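Long-range contact in mannitol dehydrogenase (Pseudomonas fluorescens, PDB 1LJ8), which probably interconverts mannitol and fructose with NAD as its cofactor, as a long-chain mannitol 2-dehydrogenase: residues F382-I394 / E453-F465. Numbering follows the deposited sequence.
Sequences FPKFTVPTINRLI and EIFGTAIPNSPEF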
loop_
_atom_site.group_PDB
_atom_site.type_symbol
_atom_site.label_atom_id
_atom_site.label_comp_id
_atom_site.label_asym_id
_atom_site.label_seq_id
_atom_site.Cartn_x
_atom_site.Cartn_y
_atom_site.Cartn_z
ATOM N N PHE A 382 -11.528 0.513 -1.475
ATOM C CA PHE A 382 -12.671 1.371 -1.215
ATOM C C PHE A 382 -12.983 1.663 0.257
ATOM O O PHE A 382 -13.153 2.831 0.608
ATOM C CB PHE A 382 -13.945 0.864 -1.933
ATOM C CG PHE A 382 -14.141 1.491 -3.309
ATOM C CD1 PHE A 382 -13.768 0.810 -4.453
ATOM C CD2 PHE A 382 -14.653 2.787 -3.437
ATOM C CE1 PHE A 382 -13.896 1.375 -5.707
ATOM C CE2 PHE A 382 -14.787 3.381 -4.700
ATOM C CZ PHE A 382 -14.407 2.670 -5.852
ATOM N N PRO A 383 -13.064 0.633 1.139
ATOM C CA PRO A 383 -13.378 0.898 2.556
ATOM C C PRO A 383 -12.307 1.681 3.301
ATOM O O PRO A 383 -12.587 2.243 4.362
ATOM C CB PRO A 383 -13.606 -0.525 3.160
ATOM C CG PRO A 383 -12.754 -1.436 2.238
ATOM C CD PRO A 383 -13.035 -0.820 0.843
ATOM N N LYS A 384 -11.081 1.712 2.767
ATOM C CA LYS A 384 -10.025 2.492 3.402
ATOM C C LYS A 384 -9.927 3.911 2.867
ATOM O O LYS A 384 -9.737 4.851 3.637
ATOM C CB LYS A 384 -8.643 1.852 3.166
ATOM C CG LYS A 384 -8.237 0.854 4.212
ATOM C CD LYS A 384 -9.132 -0.344 4.226
ATOM C CE LYS A 384 -8.682 -1.319 5.330
ATOM N NZ LYS A 384 -9.658 -2.418 5.517
ATOM N N PHE A 385 -10.054 4.050 1.545
ATOM C CA PHE A 385 -9.789 5.332 0.889
ATOM C C PHE A 385 -10.947 6.250 0.601
ATOM O O PHE A 385 -10.738 7.480 0.542
ATOM C CB PHE A 385 -9.135 5.131 -0.505
ATOM C CG PHE A 385 -7.855 4.315 -0.517
ATOM C CD1 PHE A 385 -7.312 3.904 -1.755
ATOM C CD2 PHE A 385 -7.158 3.976 0.673
ATOM C CE1 PHE A 385 -6.079 3.162 -1.801
ATOM C CE2 PHE A 385 -5.933 3.230 0.632
ATOM C CZ PHE A 385 -5.398 2.831 -0.601
ATOM N N THR A 386 -12.130 5.659 0.409
ATOM C CA THR A 386 -13.287 6.412 -0.090
ATOM C C THR A 386 -14.561 6.318 0.743
ATOM O O THR A 386 -15.255 7.307 0.965
ATOM C CB THR A 386 -13.565 5.910 -1.511
ATOM O OG1 THR A 386 -12.351 6.028 -2.270
ATOM C CG2 THR A 386 -14.749 6.673 -2.172
ATOM N N VAL A 387 -14.876 5.111 1.207
ATOM C CA VAL A 387 -16.075 4.975 1.992
ATOM C C VAL A 387 -16.122 5.862 3.249
ATOM O O VAL A 387 -17.190 6.370 3.578
ATOM C CB VAL A 387 -16.341 3.479 2.335
ATOM C CG1 VAL A 387 -17.569 3.348 3.238
ATOM C CG2 VAL A 387 -16.599 2.693 1.037
ATOM N N PRO A 388 -14.997 6.061 3.970
ATOM C CA PRO A 388 -15.090 6.933 5.171
ATOM C C PRO A 388 -15.572 8.347 4.798
ATOM O O PRO A 388 -16.422 8.961 5.493
ATOM C CB PRO A 388 -13.663 6.914 5.716
ATOM C CG PRO A 388 -13.251 5.488 5.434
ATOM C CD PRO A 388 -13.708 5.327 3.974
ATOM N N THR A 389 -15.069 8.833 3.673
ATOM C CA THR A 389 -15.477 10.145 3.167
ATOM C C THR A 389 -16.966 10.103 2.800
ATOM O O THR A 389 -17.722 11.008 3.181
ATOM C CB THR A 389 -14.615 10.547 1.911
ATOM O OG1 THR A 389 -13.269 10.785 2.352
ATOM C CG2 THR A 389 -15.183 11.802 1.211
ATOM N N ILE A 390 -17.391 9.085 2.032
ATOM C CA ILE A 390 -18.799 8.970 1.648
ATOM C C ILE A 390 -19.691 8.929 2.892
ATOM O O ILE A 390 -20.729 9.605 2.944
ATOM C CB ILE A 390 -19.066 7.690 0.818
ATOM C CG1 ILE A 390 -18.414 7.860 -0.572
ATOM C CG2 ILE A 390 -20.595 7.453 0.624
ATOM C CD1 ILE A 390 -18.367 6.559 -1.367
ATOM N N ASN A 391 -19.307 8.130 3.878
ATOM C CA ASN A 391 -20.161 8.032 5.077
ATOM C C ASN A 391 -20.344 9.380 5.756
ATOM O O ASN A 391 -21.411 9.688 6.314
ATOM C CB ASN A 391 -19.566 7.058 6.114
ATOM C CG ASN A 391 -19.676 5.607 5.686
ATOM O OD1 ASN A 391 -20.445 5.272 4.769
ATOM N ND2 ASN A 391 -18.884 4.732 6.332
ATOM N N ARG A 392 -19.286 10.163 5.773
ATOM C CA ARG A 392 -19.370 11.476 6.409
ATOM C C ARG A 392 -20.302 12.370 5.581
ATOM O O ARG A 392 -21.091 13.149 6.115
ATOM C CB ARG A 392 -17.954 12.082 6.522
ATOM C CG ARG A 392 -17.895 13.558 6.958
ATOM C CD ARG A 392 -18.486 13.736 8.398
ATOM N NE ARG A 392 -18.122 15.065 8.894
ATOM C CZ ARG A 392 -16.959 15.338 9.503
ATOM N NH1 ARG A 392 -16.061 14.381 9.711
ATOM N NH2 ARG A 392 -16.679 16.595 9.850
ATOM N N LEU A 393 -20.220 12.281 4.260
ATOM C CA LEU A 393 -21.107 13.111 3.445
ATOM C C LEU A 393 -22.565 12.714 3.682
ATOM O O LEU A 393 -23.448 13.575 3.791
ATOM C CB LEU A 393 -20.782 12.968 1.950
ATOM C CG LEU A 393 -19.337 13.337 1.536
ATOM C CD1 LEU A 393 -19.089 13.083 0.026
ATOM C CD2 LEU A 393 -19.109 14.820 1.856
ATOM N N ILE A 394 -22.811 11.414 3.809
ATOM C CA ILE A 394 -24.169 10.927 4.051
ATOM C C ILE A 394 -24.639 11.437 5.421
ATOM O O ILE A 394 -25.716 12.019 5.528
ATOM C CB ILE A 394 -24.224 9.384 4.006
ATOM C CG1 ILE A 394 -24.063 8.914 2.543
ATOM C CG2 ILE A 394 -25.600 8.872 4.601
ATOM C CD1 ILE A 394 -23.813 7.385 2.452
ATOM N N GLU A 453 -18.586 -5.720 3.574
ATOM C CA GLU A 453 -17.168 -5.570 3.868
ATOM C C GLU A 453 -16.460 -4.617 2.885
ATOM O O GLU A 453 -15.250 -4.346 3.035
ATOM C CB GLU A 453 -16.444 -6.918 3.873
ATOM C CG GLU A 453 -16.489 -7.619 2.529
ATOM C CD GLU A 453 -17.724 -8.499 2.353
ATOM O OE1 GLU A 453 -18.802 -8.199 2.932
ATOM O OE2 GLU A 453 -17.595 -9.475 1.588
ATOM N N ILE A 454 -17.201 -4.123 1.888
ATOM C CA ILE A 454 -16.617 -3.147 0.965
ATOM C C ILE A 454 -17.263 -1.790 1.237
ATOM O O ILE A 454 -16.561 -0.799 1.457
ATOM C CB ILE A 454 -16.870 -3.490 -0.551
ATOM C CG1 ILE A 454 -16.244 -4.850 -0.897
ATOM C CG2 ILE A 454 -16.268 -2.383 -1.471
ATOM C CD1 ILE A 454 -16.506 -5.303 -2.370
ATOM N N PHE A 455 -18.598 -1.739 1.265
ATOM C CA PHE A 455 -19.262 -0.445 1.388
ATOM C C PHE A 455 -19.929 -0.052 2.687
ATOM O O PHE A 455 -20.448 1.056 2.787
ATOM C CB PHE A 455 -20.292 -0.264 0.250
ATOM C CG PHE A 455 -19.673 -0.313 -1.132
ATOM C CD1 PHE A 455 -19.806 -1.465 -1.940
ATOM C CD2 PHE A 455 -18.915 0.758 -1.603
ATOM C CE1 PHE A 455 -19.186 -1.536 -3.194
ATOM C CE2 PHE A 455 -18.281 0.693 -2.874
ATOM C CZ PHE A 455 -18.416 -0.445 -3.665
ATOM N N GLY A 456 -19.937 -0.943 3.665
ATOM C CA GLY A 456 -20.548 -0.581 4.931
ATOM C C GLY A 456 -22.053 -0.545 4.903
ATOM O O GLY A 456 -22.661 -1.022 3.945
ATOM N N THR A 457 -22.666 0.029 5.944
ATOM C CA THR A 457 -24.125 0.017 6.048
ATOM C C THR A 457 -24.852 1.331 5.794
ATOM O O THR A 457 -26.078 1.334 5.696
ATOM C CB THR A 457 -24.567 -0.503 7.437
ATOM O OG1 THR A 457 -23.977 0.309 8.453
ATOM C CG2 THR A 457 -24.124 -1.957 7.629
ATOM N N ALA A 458 -24.127 2.433 5.690
ATOM C CA ALA A 458 -24.752 3.736 5.412
ATOM C C ALA A 458 -25.088 3.857 3.929
ATOM O O ALA A 458 -26.214 4.203 3.573
ATOM C CB ALA A 458 -23.830 4.883 5.812
ATOM N N ILE A 459 -24.108 3.561 3.080
ATOM C CA ILE A 459 -24.274 3.633 1.619
ATOM C C ILE A 459 -25.530 2.913 1.061
ATOM O O ILE A 459 -26.344 3.526 0.380
ATOM C CB ILE A 459 -22.952 3.119 0.933
ATOM C CG1 ILE A 459 -21.928 4.273 0.879
ATOM C CG2 ILE A 459 -23.195 2.573 -0.483
ATOM C CD1 ILE A 459 -20.490 3.757 0.577
ATOM N N PRO A 460 -25.708 1.615 1.350
ATOM C CA PRO A 460 -26.897 0.923 0.823
ATOM C C PRO A 460 -28.215 1.421 1.392
ATOM O O PRO A 460 -29.245 1.238 0.798
ATOM C CB PRO A 460 -26.645 -0.544 1.197
ATOM C CG PRO A 460 -25.786 -0.433 2.427
ATOM C CD PRO A 460 -24.811 0.665 2.019
ATOM N N ASN A 461 -28.171 2.056 2.545
ATOM C CA ASN A 461 -29.387 2.547 3.186
ATOM C C ASN A 461 -29.633 4.030 2.959
ATOM O O ASN A 461 -30.560 4.628 3.549
ATOM C CB ASN A 461 -29.311 2.203 4.682
ATOM C CG ASN A 461 -29.451 0.700 4.908
ATOM O OD1 ASN A 461 -30.519 0.157 4.666
ATOM N ND2 ASN A 461 -28.365 0.019 5.322
ATOM N N SER A 462 -28.807 4.630 2.097
ATOM C CA SER A 462 -28.927 6.049 1.787
ATOM C C SER A 462 -29.628 6.292 0.438
ATOM O O SER A 462 -29.048 6.077 -0.630
ATOM C CB SER A 462 -27.544 6.686 1.771
ATOM O OG SER A 462 -27.613 8.005 1.266
ATOM N N PRO A 463 -30.890 6.747 0.465
ATOM C CA PRO A 463 -31.591 6.999 -0.809
ATOM C C PRO A 463 -30.853 8.021 -1.664
ATOM O O PRO A 463 -30.798 7.898 -2.899
ATOM C CB PRO A 463 -32.968 7.532 -0.362
ATOM C CG PRO A 463 -33.196 6.799 0.966
ATOM C CD PRO A 463 -31.806 6.856 1.630
ATOM N N GLU A 464 -30.312 9.045 -1.006
ATOM C CA GLU A 464 -29.562 10.094 -1.678
ATOM C C GLU A 464 -28.339 9.495 -2.402
ATOM O O GLU A 464 -28.075 9.782 -3.560
ATOM C CB GLU A 464 -28.999 11.107 -0.673
ATOM C CG GLU A 464 -29.999 12.123 -0.073
ATOM C CD GLU A 464 -31.015 11.532 0.893
ATOM O OE1 GLU A 464 -31.970 12.297 1.172
ATOM O OE2 GLU A 464 -30.894 10.368 1.384
ATOM N N PHE A 465 -27.591 8.667 -1.699
ATOM C CA PHE A 465 -26.375 8.136 -2.327
ATOM C C PHE A 465 -26.730 7.148 -3.422
ATOM O O PHE A 465 -26.126 7.145 -4.508
ATOM C CB PHE A 465 -25.478 7.429 -1.296
ATOM C CG PHE A 465 -24.223 6.871 -1.922
ATOM C CD1 PHE A 465 -23.087 7.671 -2.032
ATOM C CD2 PHE A 465 -24.220 5.600 -2.475
ATOM C CE1 PHE A 465 -21.943 7.211 -2.702
ATOM C CE2 PHE A 465 -23.079 5.104 -3.151
ATOM C CZ PHE A 465 -21.952 5.910 -3.262
HETATM O O HOH W 1 -21.554 2.861 4.334
#
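P383 and I454 mark one end of this contact, with CA atoms 5.4 Å apart, and the CA pairs N391–A458 and I394–S462 carry the same register onward, so 453-465 runs alongside helix 387-394 in the same direction. No direct hydrogen bond joins the two segments; the evidence is for apolar packing plus one water. P383 lays its ring against the end of helix 453-455, CB lying 3.4 Å from the carbonyl oxygen of I454. V387 divides its branches: CG2 meets that same carbonyl and CD2 of F455, while CG1, anti to the backbone N (chi1 177°), reaches I459 CD1. The rings of F382 and F455 meet obliquely, planes at 50°, and I454 CG2 covers the centre of one F455 face.

I390 crosses both I459 and F465 at about a right angle. Its CG2 approaches I459 CG1 to 3.5 Å, tighter than usual carbon contact, and also touches F465 CE1 at 3.6 Å. An alanine here would remove CG1, CG2 and CD1, and is likely to open a gap between helix 387-394 and the packed pair of I459 and F465. One turn on, I394 sets CD1 3.9 Å from S462 CB, beside the N-cap where S462 OG accepts from F465 N.

At N391 the link is polar: a water donates to its OD1 (2.7 Å) and to F455 O, and accepts from I459 N, tying the N391 side chain to both sides of the turn at G456: the last carbonyl of helix 453-455 and the backbone N of I459.

Both segments belong to the helical C-terminal domain, and the side chain of P383 is about 12 Å from the bound NAD. Helix 401-413 borders the apolar side, touching F382, I390 and F455, whereas helices 289-313 and 325-339 meet T386.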